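Local coordinates for dehydroascorbate reductase (Chlamydomonas reinhardtii, PDB 5XFT), which probably catalyses the reduction of dehydroascorbate to ascorbate, using two molecules of glutathione, as a member of the GST superfamily, at residues Phe104-Ile112 and Ile207-Ile215; Asp20-Ala30 and Cys156-His164. All coordinates share one frame; numbering follows the deposited sequence.

Contact 1 of 2, residues Phe104-Ile112 and Ile207-Ile215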
loop_
_atom_site.group_PDB
_atom_site.type_symbol
_atom_site.label_atom_id
_atom_site.label_comp_id
_atom_site.label_asym_id
_atom_site.label_seq_id
_atom_site.Cartn_x
_atom_site.Cartn_y
_atom_site.Cartn_z
ATOM N N PHE A 104 9.011 1.185 -4.821
ATOM C CA PHE A 104 8.580 -0.182 -5.100
ATOM C C PHE A 104 9.303 -0.804 -6.291
ATOM O O PHE A 104 9.735 -1.962 -6.178
ATOM C CB PHE A 104 7.057 -0.205 -5.277
ATOM C CG PHE A 104 6.496 -1.567 -5.567
ATOM C CD1 PHE A 104 6.231 -1.958 -6.869
ATOM C CD2 PHE A 104 6.227 -2.454 -4.539
ATOM C CE1 PHE A 104 5.712 -3.211 -7.138
ATOM C CE2 PHE A 104 5.709 -3.705 -4.801
ATOM C CZ PHE A 104 5.452 -4.083 -6.103
ATOM N N PRO A 105 9.462 -0.128 -7.439
ATOM C CA PRO A 105 10.201 -0.767 -8.542
ATOM C C PRO A 105 11.643 -1.106 -8.209
ATOM O O PRO A 105 12.123 -2.173 -8.614
ATOM C CB PRO A 105 10.112 0.274 -9.667
ATOM C CG PRO A 105 8.864 1.025 -9.379
ATOM C CD PRO A 105 8.801 1.114 -7.881
ATOM N N ASN A 106 12.363 -0.222 -7.511
ATOM C CA ASN A 106 13.749 -0.511 -7.153
ATOM C C ASN A 106 13.817 -1.671 -6.175
ATOM O O ASN A 106 14.655 -2.568 -6.311
ATOM C CB ASN A 106 14.413 0.726 -6.538
ATOM C CG ASN A 106 14.579 1.863 -7.529
ATOM O OD1 ASN A 106 14.726 1.642 -8.729
ATOM N ND2 ASN A 106 14.548 3.088 -7.026
ATOM N N PHE A 107 12.945 -1.650 -5.165
ATOM C CA PHE A 107 12.899 -2.721 -4.177
ATOM C C PHE A 107 12.564 -4.060 -4.824
ATOM O O PHE A 107 13.130 -5.103 -4.454
ATOM C CB PHE A 107 11.894 -2.335 -3.090
ATOM C CG PHE A 107 11.161 -3.483 -2.501
ATOM C CD1 PHE A 107 11.833 -4.436 -1.750
ATOM C CD2 PHE A 107 9.791 -3.589 -2.663
ATOM C CE1 PHE A 107 11.160 -5.486 -1.198
ATOM C CE2 PHE A 107 9.104 -4.630 -2.110
ATOM C CZ PHE A 107 9.786 -5.585 -1.374
ATOM N N ARG A 108 11.670 -4.049 -5.804
ATOM C CA ARG A 108 11.368 -5.270 -6.531
ATOM C C ARG A 108 12.550 -5.710 -7.384
ATOM O O ARG A 108 12.901 -6.892 -7.390
ATOM C CB ARG A 108 10.122 -5.076 -7.392
ATOM C CG ARG A 108 9.827 -6.262 -8.290
ATOM C CD ARG A 108 8.643 -5.992 -9.176
ATOM N NE ARG A 108 8.885 -4.851 -10.046
ATOM C CZ ARG A 108 7.959 -4.287 -10.811
ATOM N NH1 ARG A 108 6.716 -4.752 -10.808
ATOM N NH2 ARG A 108 8.281 -3.249 -11.568
ATOM N N ALA A 109 13.179 -4.779 -8.107
ATOM C CA ALA A 109 14.332 -5.144 -8.921
ATOM C C ALA A 109 15.452 -5.710 -8.063
ATOM O O ALA A 109 16.268 -6.506 -8.543
ATOM C CB ALA A 109 14.825 -3.934 -9.715
ATOM N N ILE A 110 15.510 -5.302 -6.796
ATOM C CA ILE A 110 16.460 -5.888 -5.863
ATOM C C ILE A 110 16.055 -7.317 -5.530
ATOM O O ILE A 110 16.888 -8.232 -5.539
ATOM C CB ILE A 110 16.565 -5.020 -4.598
ATOM C CG1 ILE A 110 17.247 -3.687 -4.920
ATOM C CG2 ILE A 110 17.288 -5.775 -3.477
ATOM C CD1 ILE A 110 17.141 -2.687 -3.815
ATOM N N LEU A 111 14.767 -7.539 -5.247
ATOM C CA LEU A 111 14.361 -8.878 -4.823
ATOM C C LEU A 111 14.462 -9.893 -5.956
ATOM O O LEU A 111 14.933 -11.015 -5.741
ATOM C CB LEU A 111 12.942 -8.863 -4.258
ATOM C CG LEU A 111 12.786 -8.483 -2.782
ATOM C CD1 LEU A 111 11.368 -8.784 -2.300
ATOM C CD2 LEU A 111 13.817 -9.188 -1.908
ATOM N N ILE A 112 14.025 -9.532 -7.162
ATOM C CA ILE A 112 13.802 -10.532 -8.203
ATOM C C ILE A 112 14.448 -10.139 -9.526
ATOM O O ILE A 112 14.039 -10.617 -10.590
ATOM C CB ILE A 112 12.293 -10.786 -8.395
ATOM C CG1 ILE A 112 11.583 -9.532 -8.894
ATOM C CG2 ILE A 112 11.644 -11.236 -7.100
ATOM C CD1 ILE A 112 10.085 -9.717 -9.044
ATOM N N ILE A 207 3.417 -10.994 3.677
ATOM C CA ILE A 207 4.355 -10.373 2.743
ATOM C C ILE A 207 5.379 -11.394 2.255
ATOM O O ILE A 207 5.642 -11.517 1.050
ATOM C CB ILE A 207 5.043 -9.165 3.405
ATOM C CG1 ILE A 207 3.998 -8.192 3.959
ATOM C CG2 ILE A 207 5.973 -8.476 2.417
ATOM C CD1 ILE A 207 4.595 -7.019 4.743
ATOM N N ILE A 208 5.977 -12.137 3.193
ATOM C CA ILE A 208 7.002 -13.114 2.843
ATOM C C ILE A 208 6.436 -14.159 1.894
ATOM O O ILE A 208 7.035 -14.469 0.860
ATOM C CB ILE A 208 7.583 -13.768 4.113
ATOM C CG1 ILE A 208 8.167 -12.720 5.064
ATOM C CG2 ILE A 208 8.635 -14.796 3.748
ATOM C CD1 ILE A 208 9.004 -11.685 4.373
ATOM N N ALA A 209 5.275 -14.718 2.231
ATOM C CA ALA A 209 4.644 -15.722 1.383
ATOM C C ALA A 209 4.285 -15.145 0.023
ATOM O O ALA A 209 4.430 -15.821 -1.002
ATOM C CB ALA A 209 3.400 -16.284 2.073
ATOM N N GLY A 210 3.803 -13.900 -0.007
ATOM C CA GLY A 210 3.520 -13.267 -1.280
ATOM C C GLY A 210 4.742 -13.218 -2.175
ATOM O O GLY A 210 4.663 -13.525 -3.366
ATOM N N TRP A 211 5.894 -12.862 -1.607
ATOM C CA TRP A 211 7.089 -12.702 -2.429
ATOM C C TRP A 211 7.792 -14.027 -2.722
ATOM O O TRP A 211 8.412 -14.165 -3.784
ATOM C CB TRP A 211 8.039 -11.717 -1.756
ATOM C CG TRP A 211 7.597 -10.311 -1.956
ATOM C CD1 TRP A 211 6.941 -9.510 -1.062
ATOM C CD2 TRP A 211 7.744 -9.545 -3.152
ATOM N NE1 TRP A 211 6.690 -8.276 -1.627
ATOM C CE2 TRP A 211 7.171 -8.276 -2.912
ATOM C CE3 TRP A 211 8.312 -9.805 -4.404
ATOM C CZ2 TRP A 211 7.151 -7.272 -3.879
ATOM C CZ3 TRP A 211 8.298 -8.807 -5.360
ATOM C CH2 TRP A 211 7.721 -7.553 -5.092
ATOM N N GLU A 212 7.704 -15.002 -1.811
ATOM C CA GLU A 212 8.212 -16.346 -2.080
ATOM C C GLU A 212 7.603 -16.929 -3.344
ATOM O O GLU A 212 8.257 -17.710 -4.045
ATOM C CB GLU A 212 7.928 -17.264 -0.890
ATOM C CG GLU A 212 9.064 -17.350 0.110
ATOM C CD GLU A 212 8.640 -17.967 1.429
ATOM O OE1 GLU A 212 9.530 -18.231 2.266
ATOM O OE2 GLU A 212 7.423 -18.177 1.635
ATOM N N ARG A 213 6.357 -16.555 -3.653
ATOM C CA ARG A 213 5.713 -16.916 -4.912
ATOM C C ARG A 213 6.534 -16.505 -6.131
ATOM O O ARG A 213 6.227 -16.955 -7.237
ATOM C CB ARG A 213 4.310 -16.283 -4.969
ATOM C CG ARG A 213 3.302 -16.913 -5.932
ATOM C CD ARG A 213 1.955 -16.169 -5.862
ATOM N NE ARG A 213 1.083 -16.525 -6.978
ATOM C CZ ARG A 213 0.462 -15.632 -7.751
ATOM N NH1 ARG A 213 0.608 -14.333 -7.521
ATOM N NH2 ARG A 213 -0.311 -16.022 -8.754
ATOM N N HIS A 214 7.575 -15.677 -5.961
ATOM C CA HIS A 214 8.438 -15.275 -7.068
ATOM C C HIS A 214 9.928 -15.359 -6.766
ATOM O O HIS A 214 10.734 -15.075 -7.660
ATOM C CB HIS A 214 8.095 -13.848 -7.518
ATOM C CG HIS A 214 6.642 -13.653 -7.805
ATOM N ND1 HIS A 214 5.994 -14.310 -8.828
ATOM C CD2 HIS A 214 5.701 -12.904 -7.182
ATOM C CE1 HIS A 214 4.718 -13.962 -8.833
ATOM N NE2 HIS A 214 4.515 -13.110 -7.843
ATOM N N ILE A 215 10.318 -15.716 -5.547
ATOM C CA ILE A 215 11.695 -16.081 -5.236
ATOM C C ILE A 215 11.686 -17.329 -4.367
ATOM O O ILE A 215 11.748 -18.448 -4.874
ATOM C CB ILE A 215 12.464 -14.940 -4.542
ATOM C CG1 ILE A 215 11.599 -14.263 -3.482
ATOM C CG2 ILE A 215 12.989 -13.955 -5.558
ATOM C CD1 ILE A 215 12.253 -13.165 -2.761
#

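Contact 2 of 2, residues Asp20-Ala30 and Cys156-His164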
loop_
_atom_site.group_PDB
_atom_site.type_symbol
_atom_site.label_atom_id
_atom_site.label_comp_id
_atom_site.label_asym_id
_atom_site.label_seq_id
_atom_site.Cartn_x
_atom_site.Cartn_y
_atom_site.Cartn_z
ATOM N N ASP A 20 -1.609 -9.718 1.099
ATOM C CA ASP A 20 -0.532 -8.736 1.199
ATOM C C ASP A 20 -0.472 -7.706 0.070
ATOM O O ASP A 20 0.489 -6.927 0.030
ATOM C CB ASP A 20 0.809 -9.466 1.263
ATOM C CG ASP A 20 1.069 -10.294 0.021
ATOM O OD1 ASP A 20 0.190 -11.105 -0.341
ATOM O OD2 ASP A 20 2.126 -10.107 -0.621
ATOM N N CYS A 21 -1.438 -7.671 -0.842
ATOM C CA CYS A 21 -1.318 -6.786 -2.002
ATOM C C CYS A 21 -1.203 -5.327 -1.573
ATOM O O CYS A 21 -2.102 -4.818 -0.889
ATOM C CB CYS A 21 -2.503 -6.943 -2.945
ATOM S SG CYS A 21 -2.441 -5.788 -4.342
ATOM N N PRO A 22 -0.133 -4.625 -1.949
ATOM C CA PRO A 22 0.036 -3.238 -1.478
ATOM C C PRO A 22 -0.922 -2.249 -2.121
ATOM O O PRO A 22 -1.171 -1.187 -1.532
ATOM C CB PRO A 22 1.494 -2.922 -1.843
ATOM C CG PRO A 22 1.787 -3.809 -3.013
ATOM C CD PRO A 22 1.009 -5.084 -2.760
ATOM N N PHE A 23 -1.473 -2.559 -3.299
ATOM C CA PHE A 23 -2.418 -1.651 -3.943
ATOM C C PHE A 23 -3.810 -1.774 -3.328
ATOM O O PHE A 23 -4.464 -0.761 -3.029
ATOM C CB PHE A 23 -2.432 -1.919 -5.449
ATOM C CG PHE A 23 -1.071 -1.840 -6.072
ATOM C CD1 PHE A 23 -0.587 -0.635 -6.545
ATOM C CD2 PHE A 23 -0.257 -2.960 -6.152
ATOM C CE1 PHE A 23 0.683 -0.546 -7.103
ATOM C CE2 PHE A 23 1.014 -2.880 -6.708
ATOM C CZ PHE A 23 1.482 -1.669 -7.184
ATOM N N CYS A 24 -4.272 -3.015 -3.128
ATOM C CA CYS A 24 -5.406 -3.253 -2.240
ATOM C C CYS A 24 -5.188 -2.564 -0.908
ATOM O O CYS A 24 -6.085 -1.891 -0.385
ATOM C CB CYS A 24 -5.597 -4.747 -1.997
ATOM S SG CYS A 24 -5.897 -5.767 -3.430
ATOM N N HIS A 25 -3.991 -2.729 -0.339
ATOM C CA HIS A 25 -3.683 -2.079 0.929
ATOM C C HIS A 25 -3.889 -0.572 0.834
ATOM O O HIS A 25 -4.390 0.052 1.775
ATOM C CB HIS A 25 -2.252 -2.411 1.354
ATOM C CG HIS A 25 -1.978 -2.164 2.805
ATOM N ND1 HIS A 25 -0.724 -2.297 3.357
ATOM C CD2 HIS A 25 -2.797 -1.797 3.819
ATOM C CE1 HIS A 25 -0.778 -2.016 4.648
ATOM N NE2 HIS A 25 -2.024 -1.709 4.953
ATOM N N ARG A 26 -3.533 0.026 -0.305
ATOM C CA ARG A 26 -3.688 1.470 -0.457
ATOM C C ARG A 26 -5.161 1.865 -0.461
ATOM O O ARG A 26 -5.566 2.815 0.226
ATOM C CB ARG A 26 -2.996 1.951 -1.735
ATOM C CG ARG A 26 -3.553 3.284 -2.247
ATOM C CD ARG A 26 -3.152 3.582 -3.705
ATOM N NE ARG A 26 -3.017 5.013 -3.928
ATOM C CZ ARG A 26 -2.845 5.535 -5.139
ATOM N NH1 ARG A 26 -2.777 4.728 -6.193
ATOM N NH2 ARG A 26 -2.719 6.842 -5.317
ATOM N N VAL A 27 -5.988 1.134 -1.212
ATOM C CA VAL A 27 -7.419 1.436 -1.202
ATOM C C VAL A 27 -8.003 1.274 0.199
ATOM O O VAL A 27 -8.745 2.140 0.685
ATOM C CB VAL A 27 -8.151 0.562 -2.232
ATOM C CG1 VAL A 27 -9.652 0.688 -2.065
ATOM C CG2 VAL A 27 -7.729 0.967 -3.628
ATOM N N LEU A 28 -7.659 0.174 0.880
ATOM C CA LEU A 28 -8.166 -0.080 2.227
ATOM C C LEU A 28 -7.773 1.027 3.195
ATOM O O LEU A 28 -8.600 1.497 3.990
ATOM C CB LEU A 28 -7.646 -1.421 2.737
ATOM C CG LEU A 28 -8.033 -2.675 1.968
ATOM C CD1 LEU A 28 -7.319 -3.858 2.557
ATOM C CD2 LEU A 28 -9.518 -2.856 2.046
ATOM N N LEU A 29 -6.500 1.434 3.167
ATOM C CA LEU A 29 -6.068 2.540 4.016
ATOM C C LEU A 29 -6.814 3.821 3.671
ATOM O O LEU A 29 -7.145 4.611 4.559
ATOM C CB LEU A 29 -4.557 2.750 3.901
ATOM C CG LEU A 29 -3.650 1.702 4.550
ATOM C CD1 LEU A 29 -2.209 1.952 4.239
ATOM C CD2 LEU A 29 -3.862 1.686 6.042
ATOM N N ALA A 30 -7.100 4.042 2.385
ATOM C CA ALA A 30 -7.882 5.216 2.004
ATOM C C ALA A 30 -9.272 5.189 2.632
ATOM O O ALA A 30 -9.744 6.204 3.152
ATOM C CB ALA A 30 -7.982 5.308 0.484
ATOM N N CYS A 156 -1.196 6.564 2.061
ATOM C CA CYS A 156 -1.924 5.399 1.576
ATOM C C CYS A 156 -1.193 4.718 0.431
ATOM O O CYS A 156 -1.247 3.489 0.312
ATOM C CB CYS A 156 -3.334 5.804 1.143
ATOM S SG CYS A 156 -4.386 6.378 2.512
ATOM N N SER A 157 -0.504 5.488 -0.414
ATOM C CA SER A 157 0.217 4.870 -1.524
ATOM C C SER A 157 1.577 4.317 -1.100
ATOM O O SER A 157 1.982 3.239 -1.555
ATOM C CB SER A 157 0.396 5.875 -2.657
ATOM O OG SER A 157 1.189 5.316 -3.689
ATOM N N LEU A 158 2.299 5.033 -0.242
ATOM C CA LEU A 158 3.700 4.727 0.014
ATOM C C LEU A 158 3.914 3.849 1.229
ATOM O O LEU A 158 4.872 3.069 1.256
ATOM C CB LEU A 158 4.506 6.017 0.200
ATOM C CG LEU A 158 4.861 6.822 -1.046
ATOM C CD1 LEU A 158 5.807 7.946 -0.666
ATOM C CD2 LEU A 158 5.484 5.929 -2.112
ATOM N N ALA A 159 3.069 3.970 2.247
ATOM C CA ALA A 159 3.256 3.153 3.443
ATOM C C ALA A 159 3.182 1.652 3.161
ATOM O O ALA A 159 4.021 0.913 3.705
ATOM C CB ALA A 159 2.245 3.574 4.514
ATOM N N PRO A 160 2.251 1.132 2.348
ATOM C CA PRO A 160 2.321 -0.302 2.021
ATOM C C PRO A 160 3.590 -0.692 1.282
ATOM O O PRO A 160 4.185 -1.734 1.592
ATOM C CB PRO A 160 1.069 -0.522 1.161
ATOM C CG PRO A 160 0.131 0.553 1.593
ATOM C CD PRO A 160 1.008 1.741 1.836
ATOM N N LYS A 161 4.025 0.118 0.310
ATOM C CA LYS A 161 5.263 -0.190 -0.404
ATOM C C LYS A 161 6.459 -0.217 0.543
ATOM O O LYS A 161 7.314 -1.104 0.448
ATOM C CB LYS A 161 5.488 0.815 -1.528
ATOM C CG LYS A 161 4.311 0.938 -2.468
ATOM C CD LYS A 161 4.606 1.869 -3.629
ATOM C CE LYS A 161 3.354 2.110 -4.459
ATOM N NZ LYS A 161 3.622 2.963 -5.656
ATOM N N LEU A 162 6.527 0.733 1.476
ATOM C CA LEU A 162 7.623 0.739 2.438
ATOM C C LEU A 162 7.547 -0.470 3.363
ATOM O O LEU A 162 8.580 -1.055 3.718
ATOM C CB LEU A 162 7.600 2.041 3.240
ATOM C CG LEU A 162 8.682 2.238 4.298
ATOM C CD1 LEU A 162 10.043 2.406 3.653
ATOM C CD2 LEU A 162 8.344 3.436 5.168
ATOM N N TYR A 163 6.332 -0.845 3.769
ATOM C CA TYR A 163 6.125 -2.045 4.576
ATOM C C TYR A 163 6.719 -3.268 3.889
ATOM O O TYR A 163 7.542 -3.998 4.467
ATOM C CB TYR A 163 4.624 -2.225 4.808
ATOM C CG TYR A 163 4.222 -3.204 5.892
ATOM C CD1 TYR A 163 5.102 -3.573 6.901
ATOM C CD2 TYR A 163 2.954 -3.767 5.890
ATOM C CE1 TYR A 163 4.717 -4.462 7.881
ATOM C CE2 TYR A 163 2.564 -4.652 6.861
ATOM C CZ TYR A 163 3.445 -5.003 7.854
ATOM O OH TYR A 163 3.042 -5.894 8.821
ATOM N N HIS A 164 6.316 -3.492 2.634
ATOM C CA HIS A 164 6.879 -4.584 1.850
ATOM C C HIS A 164 8.393 -4.472 1.747
ATOM O O HIS A 164 9.104 -5.481 1.832
ATOM C CB HIS A 164 6.257 -4.603 0.456
ATOM C CG HIS A 164 4.909 -5.245 0.407
ATOM N ND1 HIS A 164 4.659 -6.390 -0.320
ATOM C CD2 HIS A 164 3.736 -4.906 0.992
ATOM C CE1 HIS A 164 3.390 -6.729 -0.182
ATOM N NE2 HIS A 164 2.808 -5.845 0.610
HETATM O O HOH W 1 0.502 1.017 -2.867
#

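Contact 1 of 2, residues Phe104-Ile112 and Ile207-Ile215
Trp211 carries most of this contact, its indole set as a knob among Phe104, Phe107, Leu111 and Ile112. Two aromatic partners meet the six-membered ring. Phe107 turns its edge toward the indole face in an offset edge-to-face pair, with ring centroids 5.3 Å apart and planes at 71°. The closest atoms of the pair are Phe107 CE2 and Trp211 CZ2, at 3.7 Å. Phe104 CE2 reaches the same CZ2 from the rim of the indole, near its plane, at 4.0 Å. Phe104 gets there because its CG lies anti to the backbone N (chi1 -180°), which swings the ring out toward Trp211.

Aliphatic groups complete the surround. Leu111 CD1 lies over the indole face in a CH-pi contact, 4.1 Å from the centroid of the six-membered ring. Phe107 CZ and Leu111 CD1 sit above the same face, so that face is shared by an aromatic edge and a methyl group. Arg108 touches with its methylene part: CG meets Trp211 CH2 at the indole edge, at 4.0 Å, and the chain then bends at chi3 and carries the guanidinium off the indole. Ile112 CD1 comes to the edge at CZ3.

A second apolar patch lies at the chain end. Ile112 CG2 and Ile215 CG2 are its nearest atoms, but Ile215 is poorly ordered, so this patch is less certain. No hydrogen bond joins the two segments. The polar atom of the indole, NE1, bonds instead to His164 ND1.

The axes of helices 104-112 and 207-212 come no closer than 12.5 Å and cross at -64°, and the large indole spans the gap. Helix 153-173 touches both, through Phe107 on Leu169 and Ile208 on His171, while helix 118-138 packs on Asn106 and Ile110 of helix 103-112.

Contact 2 of 2, residues Asp20-Ala30 and Cys156-His164
His164 and Asp20 make the one direct hydrogen bond between these segments, and it is weak. The His164 side chain leaves CB with CG anti to the carbonyl carbon (chi1 -80°), which turns the ring toward the start of helix 22-33. CD2 approaches Pro22 CB at 4.1 Å, over one face. CE1 lies 3.6 Å from Asp20 OD2. At the tip, NE2 donates to Asp20 O at 2.6 Å, but the N-H...O angle is only 124°. Asp20 O sits at the ring edge, 2.9 Å from CE1 as well, and so off the N-H direction. On the other ring nitrogen, ND1 pairs with Trp211 NE1, and this bond probably does more to hold the ring's rotation. A leucine here would probably leave Asp20 O and the Trp211 N-H without their imidazole partner.

Pro160 packs against His25 and Leu29, one turn apart on helix 22-33. Its CB lies 3.3 Å from His25 ND1, and its CG meets the end of Leu29, CD1, at 3.8 Å. His25 ND1 also bonds to Tyr202. The Cys156 thiol rests against Leu29 and Ala30, and Cys156 O lies 3.1 Å from Arg26 CB. Ser157 CB covers one face of the Arg26 guanidinium. A water donates to Pro22 O and Ser157 O, bridging the backbones.

The helices run at 137° to each other, 8.2 Å apart at closest approach. This buried pairing joins the thioredoxin-like N-terminal domain to the all-helical C-terminal domain, as in the GST superfamily. Cys21 SG, at the N-cap, accepts from Cys24 N; this CxxC sequence is consistent with the thioredoxin-type active-site position.

The centres of the two contacts lie about 15 Å apart. Contact 2 sits about 1 Å from the centre of the chain, and contact 1 about 14 Å from it. Their segments alternate in sequence: 20-30, 104-112, 156-164, then 207-215. Contact 2 crosses between the N-terminal and C-terminal domains, whereas contact 1 packs helix 103-112 against the C-terminal helix 204-212. They meet directly through the Trp211-His164 pair, and through packing of Phe107 on the His164 backbone and Phe104 on Lys161. Helix 153-173 thus links the chain's last helix to the domain interface near the CxxC sequence.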